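Local coordinates for mandelate racemase/muconate lactonizing protein (Geobacillus sp., PDB 3N4F), which belongs to the enolase superfamily and probably catalyses a magnesium-dependent reaction on a carboxylate substrate that begins with proton abstraction, at residues 24-29 with 338-343. Numbering follows the deposited sequence.
Sequences GERARS and DDITIE
R26 reaches from strand 14-30 across to D338. Its CB lies 4.1 Å from D339 O, at the margin of contact. CG touches I340 CG1 and also lies 3.6 Å from D338 OD1. CD stays beside both carboxylate oxygens, and the bend at chi3 (-143°) then brings NE onto D338 OD2 in a salt bridge of 2.7 Å. That bond is almost straight, 178° at the hydrogen; it uses the syn side of OD2, and the guanidinium and carboxylate planes lie only 20° apart. Further out, NH2 shares a water with OD2, weakly on the arginine side, while NH1 is bonded to the carbonyl of G40. Next to this pair the backbones run antiparallel: E25 and T341 exchange N-H...O bonds both ways, and A27 N adds a third to D339 O at 2.9 Å. In enolase-superfamily terms, the strand carrying G24 to R26 belongs to the antiparallel sheet outside the TIM barrel, and strand 340-342, which follows barrel strand 335-337, joins that sheet here, tying the two domains together. The side chain of D338 lies about 12 Å from a bound magnesium ion, too far to be a ligand. A leucine in place of R26 would probably leave the buried D338 carboxylate without its charged mate and the G40 carbonyl without its donor. On the face that carries E25 and T341, a water donates to E25 O and also meets T341 OG1. G24 CA makes a CA-H...O contact with T341 O at 3.2 Å, and a CB built on it would run into that oxygen. At the corner, A27 CB rests 3.7 Å from D339 OD2, an oxygen whose salt bridge goes to K162.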
loop_
_atom_site.group_PDB
_atom_site.type_symbol
_atom_site.label_atom_id
_atom_site.label_comp_id
_atom_site.label_asym_id
_atom_site.label_seq_id
_atom_site.Cartn_x
_atom_site.Cartn_y
_atom_site.Cartn_z
ATOM N N GLY A 24 12.924 1.681 12.084
ATOM C CA GLY A 24 13.824 0.943 11.229
ATOM C C GLY A 24 14.254 1.736 10.006
ATOM O O GLY A 24 14.264 2.980 10.010
ATOM N N GLU A 25 14.585 1.000 8.952
ATOM C CA GLU A 25 15.243 1.562 7.779
ATOM C C GLU A 25 14.896 0.813 6.504
ATOM O O GLU A 25 14.777 -0.424 6.493
ATOM C CB GLU A 25 16.769 1.534 7.960
ATOM C CG GLU A 25 17.308 2.600 8.906
ATOM C CD GLU A 25 18.823 2.566 9.043
ATOM O OE1 GLU A 25 19.486 1.824 8.274
ATOM O OE2 GLU A 25 19.350 3.292 9.921
ATOM N N ARG A 26 14.709 1.590 5.445
ATOM C CA ARG A 26 14.726 1.105 4.077
ATOM C C ARG A 26 16.081 0.513 3.725
ATOM O O ARG A 26 17.115 0.936 4.255
ATOM C CB ARG A 26 14.514 2.282 3.123
ATOM C CG ARG A 26 13.198 2.327 2.528
ATOM C CD ARG A 26 13.008 3.645 1.794
ATOM N NE ARG A 26 11.633 4.013 2.003
ATOM C CZ ARG A 26 11.220 5.099 2.627
ATOM N NH1 ARG A 26 12.090 6.002 3.090
ATOM N NH2 ARG A 26 9.918 5.267 2.796
ATOM N N ALA A 27 16.072 -0.439 2.799
ATOM C CA ALA A 27 17.304 -1.056 2.303
ATOM C C ALA A 27 18.154 -0.031 1.536
ATOM O O ALA A 27 19.386 -0.089 1.557
ATOM C CB ALA A 27 16.977 -2.258 1.421
ATOM N N ARG A 28 17.498 0.940 0.904
ATOM C CA ARG A 28 18.210 1.942 0.148
ATOM C C ARG A 28 17.506 3.283 0.314
ATOM O O ARG A 28 16.286 3.363 0.219
ATOM C CB ARG A 28 18.287 1.543 -1.346
ATOM C CG ARG A 28 19.126 2.507 -2.235
ATOM C CD ARG A 28 19.115 2.094 -3.721
ATOM N NE ARG A 28 17.791 2.319 -4.306
ATOM C CZ ARG A 28 16.955 1.362 -4.686
ATOM N NH1 ARG A 28 17.287 0.067 -4.571
ATOM N NH2 ARG A 28 15.782 1.710 -5.206
ATOM N N SER A 29 18.279 4.327 0.587
ATOM C CA SER A 29 17.688 5.633 0.852
ATOM C C SER A 29 16.956 6.109 -0.399
ATOM O O SER A 29 17.464 5.970 -1.516
ATOM C CB SER A 29 18.765 6.632 1.272
ATOM O OG SER A 29 18.177 7.878 1.610
ATOM N N ASP A 338 8.107 -1.855 -0.707
ATOM C CA ASP A 338 9.332 -1.137 -0.322
ATOM C C ASP A 338 10.058 -2.096 0.628
ATOM O O ASP A 338 9.441 -2.625 1.557
ATOM C CB ASP A 338 8.941 0.159 0.418
ATOM C CG ASP A 338 10.045 1.230 0.426
ATOM O OD1 ASP A 338 11.122 1.047 -0.159
ATOM O OD2 ASP A 338 9.796 2.310 1.012
ATOM N N ASP A 339 11.344 -2.335 0.383
ATOM C CA ASP A 339 12.168 -3.230 1.216
ATOM C C ASP A 339 12.584 -2.524 2.498
ATOM O O ASP A 339 13.455 -1.658 2.487
ATOM C CB ASP A 339 13.407 -3.702 0.443
ATOM C CG ASP A 339 14.179 -4.821 1.160
ATOM O OD1 ASP A 339 13.850 -5.201 2.306
ATOM O OD2 ASP A 339 15.145 -5.324 0.562
ATOM N N ILE A 340 11.912 -2.868 3.597
ATOM C CA ILE A 340 12.108 -2.206 4.878
ATOM C C ILE A 340 12.360 -3.233 5.991
ATOM O O ILE A 340 11.699 -4.269 6.040
ATOM C CB ILE A 340 10.874 -1.336 5.231
ATOM C CG1 ILE A 340 10.651 -0.252 4.149
ATOM C CG2 ILE A 340 11.042 -0.696 6.595
ATOM C CD1 ILE A 340 9.253 0.443 4.204
ATOM N N THR A 341 13.309 -2.933 6.880
ATOM C CA THR A 341 13.469 -3.693 8.112
ATOM C C THR A 341 13.032 -2.836 9.303
ATOM O O THR A 341 13.670 -1.829 9.619
ATOM C CB THR A 341 14.926 -4.183 8.331
ATOM O OG1 THR A 341 15.335 -4.993 7.221
ATOM C CG2 THR A 341 15.042 -5.009 9.618
ATOM N N ILE A 342 11.945 -3.247 9.952
ATOM C CA ILE A 342 11.497 -2.640 11.215
ATOM C C ILE A 342 11.933 -3.546 12.372
ATOM O O ILE A 342 11.593 -4.728 12.381
ATOM C CB ILE A 342 9.982 -2.501 11.260
ATOM C CG1 ILE A 342 9.469 -1.580 10.124
ATOM C CG2 ILE A 342 9.512 -2.025 12.653
ATOM C CD1 ILE A 342 10.033 -0.163 10.140
ATOM N N GLU A 343 12.679 -2.994 13.327
ATOM C CA GLU A 343 13.074 -3.752 14.535
ATOM C C GLU A 343 11.865 -4.253 15.319
ATOM O O GLU A 343 10.954 -3.491 15.618
ATOM C CB GLU A 343 13.960 -2.890 15.446
ATOM C CG GLU A 343 15.250 -2.423 14.780
ATOM C CD GLU A 343 16.151 -3.587 14.389
ATOM O OE1 GLU A 343 16.550 -4.357 15.293
ATOM O OE2 GLU A 343 16.455 -3.735 13.177
HETATM O O HOH W 1 16.398 -2.453 5.673
HETATM O O HOH W 2 7.570 2.850 2.855
HETATM O O HOH W 3 14.360 0.573 -0.198
#